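Local coordinates for protein acidocalcisomal pyrophosphatase (Trypanosoma cruzi, PDB 5CUV) that probably hydrolyses inorganic diphosphate to phosphate, using magnesium ions as cofactor, at residues Lys314-Leu319 / Ile332-Asn337; Met221-Phe226 / Val310-Val315; Gln275-Thr280 / Gly290-Ile295; Met266-Gly271 / Asp296-Gly301; Arg182-Phe187 / Glu195-Pro200. All coordinates share one frame; numbering follows the deposited sequence.

Interaction 1 (Lys314-Leu319 / Ile332-Asn337). With MLT (D-malate), chain C.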
# COMPACT_ATOMS: atom_id res chain seq x y z
N LYS A 314 12.85 -5.89 9.52
CA LYS A 314 12.02 -6.38 10.60
C LYS A 314 12.24 -7.89 10.54
O LYS A 314 12.08 -8.48 9.52
CB LYS A 314 10.57 -5.99 10.33
CG LYS A 314 9.61 -6.48 11.43
CD LYS A 314 8.16 -6.66 10.98
CE LYS A 314 7.39 -5.37 11.01
NZ LYS A 314 5.94 -5.65 10.77
N VAL A 315 12.64 -8.51 11.63
CA VAL A 315 12.93 -9.95 11.73
C VAL A 315 11.62 -10.72 11.90
O VAL A 315 10.85 -10.42 12.80
CB VAL A 315 13.84 -10.25 12.98
CG1 VAL A 315 13.95 -11.70 13.16
CG2 VAL A 315 15.25 -9.65 12.82
N LEU A 316 11.36 -11.69 11.03
CA LEU A 316 10.13 -12.46 11.09
C LEU A 316 10.31 -13.87 11.59
O LEU A 316 9.38 -14.43 12.14
CB LEU A 316 9.48 -12.52 9.73
CG LEU A 316 9.16 -11.12 9.22
CD1 LEU A 316 9.02 -11.18 7.67
CD2 LEU A 316 7.88 -10.52 9.98
N GLY A 317 11.48 -14.46 11.38
CA GLY A 317 11.66 -15.82 11.85
C GLY A 317 13.04 -16.33 11.48
O GLY A 317 13.94 -15.55 11.12
N ILE A 318 13.23 -17.64 11.51
CA ILE A 318 14.55 -18.09 11.16
C ILE A 318 14.38 -19.52 10.76
O ILE A 318 13.42 -20.18 11.21
CB ILE A 318 15.48 -17.90 12.38
CG1 ILE A 318 16.95 -17.98 11.96
CG2 ILE A 318 15.07 -18.85 13.49
CD1 ILE A 318 17.93 -17.51 13.10
N LEU A 319 15.30 -19.96 9.90
CA LEU A 319 15.35 -21.30 9.37
C LEU A 319 16.78 -21.88 9.68
O LEU A 319 17.80 -21.24 9.36
CB LEU A 319 15.09 -21.25 7.86
CG LEU A 319 15.10 -22.60 7.14
CD1 LEU A 319 13.74 -23.33 7.35
CD2 LEU A 319 15.36 -22.38 5.67
N ILE A 332 15.06 -14.72 8.56
CA ILE A 332 14.09 -14.28 7.56
C ILE A 332 13.61 -12.92 8.02
O ILE A 332 13.10 -12.80 9.12
CB ILE A 332 12.86 -15.22 7.49
CG1 ILE A 332 13.31 -16.67 7.39
CG2 ILE A 332 12.00 -14.82 6.35
CD1 ILE A 332 14.13 -16.93 6.15
N CYS A 333 13.77 -11.91 7.18
CA CYS A 333 13.38 -10.58 7.54
C CYS A 333 12.80 -9.85 6.32
O CYS A 333 12.85 -10.38 5.20
CB CYS A 333 14.60 -9.82 8.03
SG CYS A 333 15.86 -9.55 6.73
N ILE A 334 12.25 -8.65 6.56
CA ILE A 334 11.71 -7.85 5.49
C ILE A 334 12.03 -6.39 5.73
O ILE A 334 11.98 -5.90 6.85
CB ILE A 334 10.14 -8.02 5.32
CG1 ILE A 334 9.69 -7.22 4.08
CG2 ILE A 334 9.35 -7.58 6.63
CD1 ILE A 334 8.27 -7.25 3.82
N SER A 335 12.39 -5.69 4.67
CA SER A 335 12.68 -4.29 4.78
C SER A 335 11.47 -3.45 5.30
O SER A 335 10.37 -3.59 4.81
CB SER A 335 13.07 -3.83 3.40
OG SER A 335 12.85 -2.46 3.25
N HIS A 336 11.69 -2.60 6.30
CA HIS A 336 10.68 -1.70 6.85
C HIS A 336 10.08 -0.78 5.77
O HIS A 336 8.96 -0.23 5.91
CB HIS A 336 11.28 -0.82 7.96
CG HIS A 336 11.21 -1.44 9.32
ND1 HIS A 336 10.01 -1.67 9.96
CD2 HIS A 336 12.17 -2.02 10.08
CE1 HIS A 336 10.23 -2.39 11.05
NE2 HIS A 336 11.53 -2.62 11.15
N ASN A 337 10.80 -0.63 4.67
CA ASN A 337 10.26 0.18 3.61
C ASN A 337 9.39 -0.55 2.57
O ASN A 337 8.88 0.06 1.64
CB ASN A 337 11.35 0.96 2.92
CG ASN A 337 10.88 2.36 2.58
OD1 ASN A 337 10.63 3.19 3.52
ND2 ASN A 337 10.71 2.66 1.26
C1 MLT C . 10.71 -0.64 15.67
O1 MLT C . 10.95 0.57 15.62
O2 MLT C . 11.23 -1.32 16.55
C2 MLT C . 9.78 -1.29 14.65
O3 MLT C . 9.24 -0.35 13.71
C3 MLT C . 8.67 -2.10 15.36
C4 MLT C . 7.69 -2.71 14.34
O4 MLT C . 7.81 -2.50 13.16
O5 MLT C . 6.67 -3.47 14.77
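The imidazole of H336 touches both K314 and the bound D-malate. Malate O4 is at the ring's edge, near its plane and 3.2 Å from H336 CE1, whereas K314 CB approaches H336 NE2 obliquely at 3.6 Å. A hydrogen bond from NE2 to the backbone O of N222 restrains the ring's rotation. The lysine's CG is anti to its backbone N (chi1 -180°), and a bend at chi3 carries NZ off to hydrogen bonds with the carbonyls of C341 and L344. On the way K314 CE passes malate O4 at 3.6 Å. Behind this site, strands 310-323 and 326-335 form an antiparallel hairpin interrupted by a classic beta bulge. There I332 O accepts two bonds: from L316 N at 2.8 Å, in the carbonyl plane, and from G317 N at 3.2 Å, tilted out of it. Glycine readily adopts the fully extended backbone needed at 317 (phi 179°, psi -162°). L316 CD1 reaches across to I334 CG2, 3.8 Å away, while V315 leans on A391 and I395 of helix 388-412.

Interaction 2 (Met221-Phe226 / Val310-Val315). With MLT (D-malate), chain C.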
# COMPACT_ATOMS: atom_id res chain seq x y z
N MSE A 221 10.19 -3.91 20.09
CA MSE A 221 11.21 -3.45 19.17
C MSE A 221 11.64 -4.49 18.15
O MSE A 221 12.00 -5.62 18.47
CB MSE A 221 12.44 -3.02 19.97
CG MSE A 221 12.22 -1.77 20.81
SE MSE A 221 13.72 -1.26 21.89
CE MSE A 221 14.88 -0.62 20.46
N ASN A 222 11.57 -4.11 16.89
CA ASN A 222 11.98 -5.00 15.87
C ASN A 222 12.46 -4.17 14.72
O ASN A 222 11.74 -3.92 13.76
CB ASN A 222 10.86 -5.96 15.47
CG ASN A 222 11.39 -7.12 14.65
OD1 ASN A 222 12.55 -7.09 14.18
ND2 ASN A 222 10.58 -8.15 14.48
N ARG A 223 13.71 -3.77 14.82
CA ARG A 223 14.35 -2.94 13.84
C ARG A 223 15.86 -3.23 13.75
O ARG A 223 16.67 -2.79 14.60
CB ARG A 223 14.14 -1.51 14.24
CG ARG A 223 14.30 -0.60 13.10
CD ARG A 223 13.12 0.38 13.10
NE ARG A 223 13.14 1.15 11.88
CZ ARG A 223 12.05 1.43 11.18
NH1 ARG A 223 10.86 1.01 11.62
NH2 ARG A 223 12.18 2.12 10.03
N TYR A 224 16.26 -3.91 12.69
CA TYR A 224 17.66 -4.26 12.58
C TYR A 224 18.28 -3.80 11.29
O TYR A 224 17.57 -3.57 10.31
CB TYR A 224 17.78 -5.79 12.67
CG TYR A 224 17.34 -6.43 13.96
CD1 TYR A 224 16.00 -6.63 14.26
CD2 TYR A 224 18.29 -6.96 14.85
CE1 TYR A 224 15.62 -7.33 15.41
CE2 TYR A 224 17.92 -7.67 16.02
CZ TYR A 224 16.59 -7.85 16.29
OH TYR A 224 16.22 -8.44 17.51
N ASN A 225 19.60 -3.66 11.28
CA ASN A 225 20.28 -3.30 10.07
C ASN A 225 20.66 -4.58 9.32
O ASN A 225 20.97 -5.56 9.94
CB ASN A 225 21.53 -2.47 10.36
CG ASN A 225 21.19 -0.96 10.55
OD1 ASN A 225 20.26 -0.42 9.90
ND2 ASN A 225 21.95 -0.29 11.44
N PHE A 226 20.59 -4.57 8.00
CA PHE A 226 20.90 -5.72 7.16
C PHE A 226 21.88 -5.27 6.03
O PHE A 226 21.77 -4.18 5.48
CB PHE A 226 19.56 -6.25 6.59
CG PHE A 226 19.68 -7.04 5.32
CD1 PHE A 226 19.62 -6.41 4.10
CD2 PHE A 226 19.86 -8.43 5.35
CE1 PHE A 226 19.73 -7.15 2.89
CE2 PHE A 226 19.97 -9.18 4.17
CZ PHE A 226 19.90 -8.54 2.93
N VAL A 310 22.84 -1.10 2.67
CA VAL A 310 22.35 -1.35 4.03
C VAL A 310 20.96 -0.76 4.27
O VAL A 310 20.65 0.33 3.82
CB VAL A 310 23.32 -0.77 5.02
CG1 VAL A 310 22.88 -1.10 6.43
CG2 VAL A 310 24.74 -1.23 4.64
N GLY A 311 20.12 -1.47 5.01
CA GLY A 311 18.79 -0.98 5.26
C GLY A 311 18.17 -1.58 6.51
O GLY A 311 18.60 -2.67 6.98
N ALA A 312 17.18 -0.88 7.08
CA ALA A 312 16.49 -1.39 8.24
C ALA A 312 15.46 -2.51 7.90
O ALA A 312 14.58 -2.38 6.99
CB ALA A 312 15.80 -0.27 8.97
N VAL A 313 15.54 -3.61 8.66
CA VAL A 313 14.62 -4.71 8.45
C VAL A 313 13.91 -5.13 9.72
O VAL A 313 14.29 -4.80 10.85
CB VAL A 313 15.35 -5.93 7.86
CG1 VAL A 313 15.97 -5.58 6.51
CG2 VAL A 313 16.45 -6.40 8.84
N LYS A 314 12.85 -5.89 9.52
CA LYS A 314 12.02 -6.38 10.60
C LYS A 314 12.24 -7.89 10.54
O LYS A 314 12.08 -8.48 9.52
CB LYS A 314 10.57 -5.99 10.33
CG LYS A 314 9.61 -6.48 11.43
CD LYS A 314 8.16 -6.66 10.98
CE LYS A 314 7.39 -5.37 11.01
NZ LYS A 314 5.94 -5.65 10.77
N VAL A 315 12.64 -8.51 11.63
CA VAL A 315 12.93 -9.95 11.73
C VAL A 315 11.62 -10.72 11.90
O VAL A 315 10.85 -10.42 12.80
CB VAL A 315 13.84 -10.25 12.98
CG1 VAL A 315 13.95 -11.70 13.16
CG2 VAL A 315 15.25 -9.65 12.82
C1 MLT C . 10.71 -0.64 15.67
O1 MLT C . 10.95 0.57 15.62
O2 MLT C . 11.23 -1.32 16.55
C2 MLT C . 9.78 -1.29 14.65
O3 MLT C . 9.24 -0.35 13.71
C3 MLT C . 8.67 -2.10 15.36
C4 MLT C . 7.69 -2.71 14.34
O4 MLT C . 7.81 -2.50 13.16
O5 MLT C . 6.67 -3.47 14.77
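N222 uses its side-chain amide to continue the strand pairing past Y224. Its OD1 accepts from V315 N at 2.9 Å, and its ND2 donates to V315 O at 2.8 Å, meeting a lone pair in the carbonyl plane. Asparagine suits the place because its amide carries one acceptor and one donor, just as a backbone peptide does; a chi1 of -166° swings it out toward V315. The main chain of N222 serves the ligand, its N donating to malate O2 at 2.8 Å. R223 leaves the backbone away from strand 310-323, and its NH1 reaches malate O3 at 3.0 Å by a bent bond (137° at the hydrogen), the hydroxyl lying at the guanidinium edge.

Next along the strand, Y224 is satisfied twice by V313: Y224 N donates to V313 O at 2.8 Å, and Y224 O accepts from V313 N. F226 and G311 exchange a second pair of backbone bonds. N225 ND2 donates to the carbonyl of P205. Apolar groups fill in beside the ladder: V315 CG2 sits 3.8 Å from the centroid of the Y224 ring, a CH-pi contact over its face, and V313 CG1 touches F226 CB at 3.7 Å. This is an antiparallel ladder of the beta-barrel core of soluble family I pyrophosphatases, with the malate pocket at its end.

Interaction 3 (Gln275-Thr280 / Gly290-Ile295)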
# COMPACT_ATOMS: atom_id res chain seq x y z
N GLN A 275 27.51 -6.76 13.36
CA GLN A 275 27.80 -7.05 14.78
C GLN A 275 27.32 -8.37 15.29
O GLN A 275 26.78 -8.41 16.39
CB GLN A 275 27.23 -5.99 15.70
CG GLN A 275 27.54 -4.64 15.13
CD GLN A 275 27.22 -3.47 16.03
OE1 GLN A 275 26.20 -3.45 16.73
NE2 GLN A 275 28.08 -2.49 15.99
N THR A 276 27.49 -9.42 14.49
CA THR A 276 27.09 -10.74 14.92
C THR A 276 28.20 -11.72 14.58
O THR A 276 29.04 -11.46 13.71
CB THR A 276 25.78 -11.23 14.27
OG1 THR A 276 25.90 -11.24 12.83
CG2 THR A 276 24.66 -10.34 14.68
N TRP A 277 28.18 -12.87 15.25
CA TRP A 277 29.22 -13.86 15.01
C TRP A 277 28.78 -15.30 15.41
O TRP A 277 28.44 -15.57 16.57
CB TRP A 277 30.48 -13.39 15.74
CG TRP A 277 31.70 -13.98 15.21
CD1 TRP A 277 32.09 -13.99 13.92
CD2 TRP A 277 32.65 -14.73 15.94
NE1 TRP A 277 33.24 -14.71 13.78
CE2 TRP A 277 33.61 -15.19 15.01
CE3 TRP A 277 32.80 -15.06 17.29
CZ2 TRP A 277 34.73 -15.98 15.39
CZ3 TRP A 277 33.91 -15.86 17.69
CH2 TRP A 277 34.87 -16.31 16.73
N GLU A 278 28.72 -16.19 14.42
CA GLU A 278 28.34 -17.61 14.62
C GLU A 278 29.67 -18.26 14.85
O GLU A 278 30.25 -18.80 13.88
CB GLU A 278 27.79 -18.20 13.34
CG GLU A 278 26.59 -17.52 12.85
CD GLU A 278 25.48 -17.82 13.78
OE1 GLU A 278 24.75 -18.83 13.50
OE2 GLU A 278 25.37 -17.06 14.79
N SER A 279 30.15 -18.24 16.10
CA SER A 279 31.48 -18.76 16.37
C SER A 279 31.61 -20.25 16.17
O SER A 279 30.71 -21.00 16.53
CB SER A 279 31.93 -18.39 17.80
OG SER A 279 33.31 -18.71 17.98
N THR A 280 32.72 -20.67 15.57
CA THR A 280 32.95 -22.08 15.37
C THR A 280 33.37 -22.65 16.71
O THR A 280 33.35 -23.86 16.91
CB THR A 280 33.99 -22.35 14.29
OG1 THR A 280 33.41 -22.04 13.01
CG2 THR A 280 34.40 -23.81 14.28
N GLY A 290 28.92 -22.89 15.18
CA GLY A 290 28.91 -21.86 14.19
C GLY A 290 29.84 -22.15 13.02
O GLY A 290 30.61 -23.14 13.02
N ASP A 291 29.77 -21.26 12.03
CA ASP A 291 30.57 -21.33 10.82
C ASP A 291 31.56 -20.17 10.70
O ASP A 291 32.17 -20.00 9.66
CB ASP A 291 29.68 -21.36 9.54
CG ASP A 291 28.45 -20.37 9.59
OD1 ASP A 291 28.60 -19.20 10.00
OD2 ASP A 291 27.33 -20.77 9.19
N ASN A 292 31.70 -19.37 11.75
CA ASN A 292 32.63 -18.24 11.79
C ASN A 292 32.38 -17.05 10.90
O ASN A 292 33.30 -16.34 10.47
CB ASN A 292 34.05 -18.72 11.54
CG ASN A 292 34.79 -18.97 12.82
OD1 ASN A 292 34.19 -19.13 13.88
ND2 ASN A 292 36.10 -19.04 12.73
N ASP A 293 31.13 -16.83 10.59
CA ASP A 293 30.77 -15.69 9.82
C ASP A 293 29.63 -14.98 10.53
O ASP A 293 29.10 -15.51 11.51
CB ASP A 293 30.39 -16.11 8.41
CG ASP A 293 31.59 -16.08 7.48
OD1 ASP A 293 32.48 -15.18 7.69
OD2 ASP A 293 31.62 -16.93 6.55
N PRO A 294 29.35 -13.72 10.14
CA PRO A 294 28.25 -12.95 10.73
C PRO A 294 27.03 -13.78 10.35
O PRO A 294 27.06 -14.49 9.38
CB PRO A 294 28.28 -11.64 9.96
CG PRO A 294 29.73 -11.46 9.68
CD PRO A 294 30.23 -12.85 9.32
N ILE A 295 25.96 -13.70 11.13
CA ILE A 295 24.75 -14.46 10.82
C ILE A 295 24.14 -14.02 9.48
O ILE A 295 24.14 -12.85 9.13
CB ILE A 295 23.74 -14.32 11.96
CG1 ILE A 295 22.83 -15.54 11.97
CG2 ILE A 295 22.96 -13.02 11.81
CD1 ILE A 295 22.14 -15.77 13.32
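T276 begins the contact with its hydroxyl: OG1 accepts from I295 N at 3.0 Å and is also bonded to the carbonyl of L273, a double role open to a hydroxyl, which can donate and accept at once. W277 follows, its indole lying alongside the N292 amide, planes 29° apart, with CZ2 of W277 3.5 Å from OD1 of N292. E278 is gripped by its backbone, since its N donates to D293 O at 3.0 Å and its O accepts from N292 N. A bend at chi2 lays the glutamate over I295, with E278 CD 3.9 Å from I295 CG1, and OE2 makes a weak hydrogen bond to S398 of helix 388-412. S279 places its CA over one face of the W277 ring and turns OG to the N of D281. T280 closes the series: its N donates to N292 OD1 at 2.7 Å, while its OG1 donates to G290 O at 3.0 Å from well above the carbonyl plane. G290, lacking a side chain, presses against the carbonyls of E278 and S279. N292 has a left-handed backbone (phi 68°, psi 28°), which asparagine tolerates. The two loop segments thus frame D291, which with D296 and D328 forms the acidic magnesium site.

Interaction 4 (Met266-Gly271 / Asp296-Gly301)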
# COMPACT_ATOMS: atom_id res chain seq x y z
N MSE A 266 19.27 -16.17 -6.87
CA MSE A 266 18.66 -15.95 -5.70
C MSE A 266 17.48 -15.18 -5.67
O MSE A 266 17.44 -14.31 -6.25
CB MSE A 266 19.72 -15.24 -4.95
CG MSE A 266 20.29 -15.78 -3.66
SE MSE A 266 19.19 -16.14 -2.18
CE MSE A 266 20.80 -16.92 -2.14
N MSE A 267 16.44 -15.37 -5.00
CA MSE A 267 15.35 -14.60 -5.26
C MSE A 267 14.93 -13.66 -4.31
O MSE A 267 14.04 -13.03 -4.49
CB MSE A 267 14.30 -15.56 -5.36
CG MSE A 267 14.31 -16.36 -6.59
SE MSE A 267 13.99 -18.22 -6.84
CE MSE A 267 13.71 -17.61 -8.53
N TRP A 268 15.64 -13.58 -3.26
CA TRP A 268 15.48 -12.55 -2.28
C TRP A 268 16.85 -11.92 -2.11
O TRP A 268 17.85 -12.42 -2.63
CB TRP A 268 15.04 -13.30 -1.05
CG TRP A 268 13.85 -14.12 -1.33
CD1 TRP A 268 12.53 -13.70 -1.36
CD2 TRP A 268 13.84 -15.49 -1.80
NE1 TRP A 268 11.72 -14.71 -1.83
CE2 TRP A 268 12.49 -15.81 -2.12
CE3 TRP A 268 14.84 -16.45 -2.01
CZ2 TRP A 268 12.13 -17.08 -2.63
CZ3 TRP A 268 14.48 -17.69 -2.51
CH2 TRP A 268 13.13 -18.00 -2.82
N ASN A 269 16.92 -10.83 -1.39
CA ASN A 269 18.19 -10.21 -1.18
C ASN A 269 18.77 -11.06 -0.05
O ASN A 269 18.11 -11.28 0.99
CB ASN A 269 17.97 -8.81 -0.70
CG ASN A 269 17.44 -7.92 -1.79
OD1 ASN A 269 18.11 -7.78 -2.81
ND2 ASN A 269 16.25 -7.31 -1.59
N TYR A 270 19.98 -11.54 -0.27
CA TYR A 270 20.67 -12.37 0.68
C TYR A 270 21.80 -11.55 1.30
O TYR A 270 22.56 -10.90 0.60
CB TYR A 270 21.24 -13.57 -0.04
CG TYR A 270 21.77 -14.65 0.88
CD1 TYR A 270 20.91 -15.39 1.66
CD2 TYR A 270 23.12 -14.95 0.91
CE1 TYR A 270 21.40 -16.43 2.44
CE2 TYR A 270 23.62 -15.98 1.66
CZ TYR A 270 22.77 -16.72 2.43
OH TYR A 270 23.27 -17.77 3.17
N GLY A 271 21.93 -11.55 2.61
CA GLY A 271 23.01 -10.76 3.16
C GLY A 271 23.40 -11.17 4.56
O GLY A 271 23.39 -12.33 4.94
N ASP A 296 23.66 -14.99 8.73
CA ASP A 296 23.11 -14.80 7.41
C ASP A 296 21.67 -14.41 7.44
O ASP A 296 20.88 -14.91 8.28
CB ASP A 296 23.21 -16.08 6.63
CG ASP A 296 24.58 -16.39 6.28
OD1 ASP A 296 25.48 -15.75 6.83
OD2 ASP A 296 24.78 -17.28 5.45
N ALA A 297 21.30 -13.57 6.48
CA ALA A 297 19.93 -13.12 6.46
C ALA A 297 19.38 -13.01 5.08
O ALA A 297 20.11 -12.65 4.15
CB ALA A 297 19.83 -11.78 7.17
N ILE A 298 18.09 -13.32 4.96
CA ILE A 298 17.34 -13.25 3.71
C ILE A 298 16.21 -12.19 3.86
O ILE A 298 15.35 -12.34 4.74
CB ILE A 298 16.72 -14.61 3.44
CG1 ILE A 298 17.81 -15.64 3.26
CG2 ILE A 298 15.90 -14.60 2.22
CD1 ILE A 298 17.27 -17.06 3.36
N GLU A 299 16.21 -11.12 3.06
CA GLU A 299 15.16 -10.07 3.18
C GLU A 299 14.16 -10.32 2.05
O GLU A 299 14.53 -10.25 0.89
CB GLU A 299 15.77 -8.65 3.08
CG GLU A 299 14.82 -7.42 3.27
CD GLU A 299 13.76 -7.13 2.10
OE1 GLU A 299 12.62 -6.74 2.45
OE2 GLU A 299 14.03 -7.25 0.87
N ILE A 300 12.89 -10.56 2.39
CA ILE A 300 11.85 -10.88 1.43
C ILE A 300 10.94 -9.80 0.81
O ILE A 300 9.93 -10.12 0.21
CB ILE A 300 10.98 -12.03 1.98
CG1 ILE A 300 9.98 -11.55 3.01
CG2 ILE A 300 11.90 -13.11 2.64
CD1 ILE A 300 9.33 -12.70 3.80
N GLY A 301 11.31 -8.51 0.88
CA GLY A 301 10.48 -7.50 0.23
C GLY A 301 10.67 -7.59 -1.27
O GLY A 301 11.55 -8.32 -1.77
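Y270 OH and D296 OD2 lie 2.8 Å apart, the ring and carboxylate planes nearly perpendicular. D296 belongs, with D291 and D328, to the magnesium site, and its side chain comes within about 3 Å of the metal. K330 NZ ties the pair together, forming a salt bridge to D296 OD2 and a hydrogen bond to Y270 OH. With chi1 near -169° the ring leans toward D296, and tyrosine's length brings OH to the carboxylate. I298 CG1 abuts the ring's edge, 3.5 Å from Y270 CD1, and M266 CE, of a selenomethionine, lies over one face. Beneath these groups strands 269-272 and 296-299 pair antiparallel within the pyrophosphatase's mixed sheet: G271 and A297 exchange two backbone bonds, and E299 N donates to N269 O at 2.8 Å. Farther out, the N269 amide and E299 carboxylate run side by side and nearly coplanar, joined by a weak bond of 3.3 Å from N269 ND2 to E299 OE2. Each also has a partner outside, T303 O for ND2 and S335 N for E299 OE1. W268 closes this end of the strand with its CB 3.6 Å from I298 CG2; its indole meets W233 of a neighbouring subunit.

Interaction 5 (Arg182-Phe187 / Glu195-Pro200)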
# COMPACT_ATOMS: atom_id res chain seq x y z
N ARG A 182 35.69 -4.01 -4.64
CA ARG A 182 35.42 -3.93 -3.24
C ARG A 182 34.37 -2.83 -3.08
O ARG A 182 34.34 -1.88 -3.88
CB ARG A 182 36.69 -3.51 -2.49
CG ARG A 182 37.87 -4.50 -2.45
CD ARG A 182 37.58 -5.60 -1.49
NE ARG A 182 38.64 -6.57 -1.34
CZ ARG A 182 39.16 -7.28 -2.34
NH1 ARG A 182 38.72 -7.12 -3.59
NH2 ARG A 182 40.09 -8.20 -2.08
N VAL A 183 33.51 -2.97 -2.08
CA VAL A 183 32.54 -1.97 -1.79
C VAL A 183 33.03 -1.50 -0.41
O VAL A 183 33.02 -2.26 0.54
CB VAL A 183 31.09 -2.54 -1.74
CG1 VAL A 183 30.08 -1.40 -1.33
CG2 VAL A 183 30.69 -3.06 -3.09
N LEU A 184 33.47 -0.24 -0.32
CA LEU A 184 33.97 0.35 0.95
C LEU A 184 32.90 1.11 1.70
O LEU A 184 31.97 1.61 1.06
CB LEU A 184 35.13 1.33 0.68
CG LEU A 184 36.40 0.92 -0.10
CD1 LEU A 184 37.59 1.47 0.62
CD2 LEU A 184 36.55 -0.54 -0.20
N TYR A 185 33.03 1.22 3.03
CA TYR A 185 32.07 1.94 3.87
C TYR A 185 32.64 3.14 4.65
O TYR A 185 33.76 3.12 5.13
CB TYR A 185 31.41 0.98 4.86
CG TYR A 185 30.55 -0.10 4.18
CD1 TYR A 185 31.14 -1.25 3.66
CD2 TYR A 185 29.16 0.05 4.05
CE1 TYR A 185 30.39 -2.22 3.03
CE2 TYR A 185 28.37 -0.93 3.40
CZ TYR A 185 29.00 -2.07 2.89
OH TYR A 185 28.28 -3.09 2.26
N TYR A 186 31.88 4.20 4.76
CA TYR A 186 32.34 5.36 5.49
C TYR A 186 31.20 6.00 6.23
O TYR A 186 30.04 5.87 5.87
CB TYR A 186 32.82 6.46 4.54
CG TYR A 186 33.89 6.07 3.59
CD1 TYR A 186 33.60 5.24 2.52
CD2 TYR A 186 35.22 6.44 3.82
CE1 TYR A 186 34.59 4.77 1.72
CE2 TYR A 186 36.23 5.97 3.03
CZ TYR A 186 35.91 5.12 1.98
OH TYR A 186 36.91 4.56 1.22
N PHE A 187 31.55 6.74 7.26
CA PHE A 187 30.59 7.53 8.00
C PHE A 187 30.94 8.94 7.64
O PHE A 187 32.12 9.29 7.43
CB PHE A 187 30.78 7.40 9.51
CG PHE A 187 30.20 6.18 10.08
CD1 PHE A 187 29.46 5.30 9.29
CD2 PHE A 187 30.34 5.92 11.40
CE1 PHE A 187 28.86 4.19 9.81
CE2 PHE A 187 29.75 4.81 11.94
CZ PHE A 187 29.00 3.94 11.14
N GLU A 195 34.80 12.49 6.74
CA GLU A 195 34.52 11.11 6.32
C GLU A 195 35.49 10.19 7.02
O GLU A 195 36.64 10.53 7.17
CB GLU A 195 34.76 10.88 4.84
CG GLU A 195 34.31 11.99 3.92
CD GLU A 195 33.29 11.52 2.90
OE1 GLU A 195 33.52 10.45 2.31
OE2 GLU A 195 32.27 12.24 2.71
N LEU A 196 35.04 9.03 7.44
CA LEU A 196 35.94 8.08 8.07
C LEU A 196 35.53 6.73 7.57
O LEU A 196 34.34 6.44 7.52
CB LEU A 196 35.77 8.11 9.58
CG LEU A 196 36.30 9.33 10.30
CD1 LEU A 196 36.09 9.16 11.79
CD2 LEU A 196 37.78 9.49 10.00
N GLN A 197 36.49 5.90 7.20
CA GLN A 197 36.15 4.56 6.76
C GLN A 197 35.73 3.67 7.95
O GLN A 197 36.31 3.73 9.04
CB GLN A 197 37.32 3.92 6.05
CG GLN A 197 36.96 2.57 5.55
CD GLN A 197 38.03 2.08 4.66
OE1 GLN A 197 39.19 2.31 4.97
NE2 GLN A 197 37.68 1.42 3.55
N VAL A 198 34.72 2.83 7.76
CA VAL A 198 34.28 2.02 8.88
C VAL A 198 34.12 0.60 8.44
O VAL A 198 34.22 0.33 7.28
CB VAL A 198 32.92 2.50 9.42
CG1 VAL A 198 33.05 3.86 10.07
CG2 VAL A 198 31.91 2.56 8.29
N SER A 199 33.92 -0.31 9.38
CA SER A 199 33.70 -1.70 9.03
C SER A 199 32.19 -1.93 9.04
O SER A 199 31.51 -1.64 10.05
CB SER A 199 34.31 -2.62 10.07
OG SER A 199 33.84 -3.96 9.97
N PRO A 200 31.63 -2.37 7.92
CA PRO A 200 30.19 -2.63 7.94
C PRO A 200 29.88 -3.69 9.01
O PRO A 200 28.82 -3.66 9.65
CB PRO A 200 29.90 -3.14 6.53
CG PRO A 200 31.27 -3.68 6.05
CD PRO A 200 32.22 -2.62 6.59
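P200 lies over one face of the Y185 ring where a beta hairpin, strands 182-189 and 195-198, runs out into helix 200-203. From the tyrosine's start, CB of Y185 touches CG2 of V198 at 3.8 Å. Its CG, anti to the carbonyl carbon (chi1 -64°), swings the ring over the proline: CD1 of Y185 lies 3.4 Å from CD of P200, and CE1 of Y185 is 3.5 Å from CG of P200. P200 CB sits over the ring centre, 3.6 Å from the centroid, in a CH-pi contact that suits the compact proline ring, its C-H bonds somewhat polarised by the nearby nitrogen and carbonyl. At the tip, OH is hydrogen-bonded to the carbonyl of G308, so the one polar atom of the side chain is satisfied. F187, on the same face of the sheet, takes V198 CG1 over its ring in a second CH-pi contact. Y186 and Q197 occupy the other face, ring and amide planes almost parallel. V157 of a neighbouring subunit packs on L196 and V198. S199 caps the helix with OG on H202 N. In the ladder, L196 and F187 exchange two backbone bonds, whereas V198 N reaches Y185 O at 2.8 Å from well above the carbonyl plane.

In the fold
From the N terminus, interaction 5 comes first, a short hairpin completed before any other contact opens. Residues 221-226 then open interaction 2, whose partner strand arrives only at 310-315. Within that long excursion interaction 4 pairs 266-271 with 296-301, and within interaction 4 the loop contact of interaction 3 joins 275-280 to 290-295. Interaction 1 follows directly, sharing K314 and V315 with interaction 2 and turning back through 332-337. Interactions 1, 2 and 4 belong to one mixed sheet, linking the malate pocket to the magnesium site, which interactions 3 and 4 supply with aspartates. Interaction 5 lies on a separate antiparallel sheet and touches interaction 2 where Y185 packs against V310.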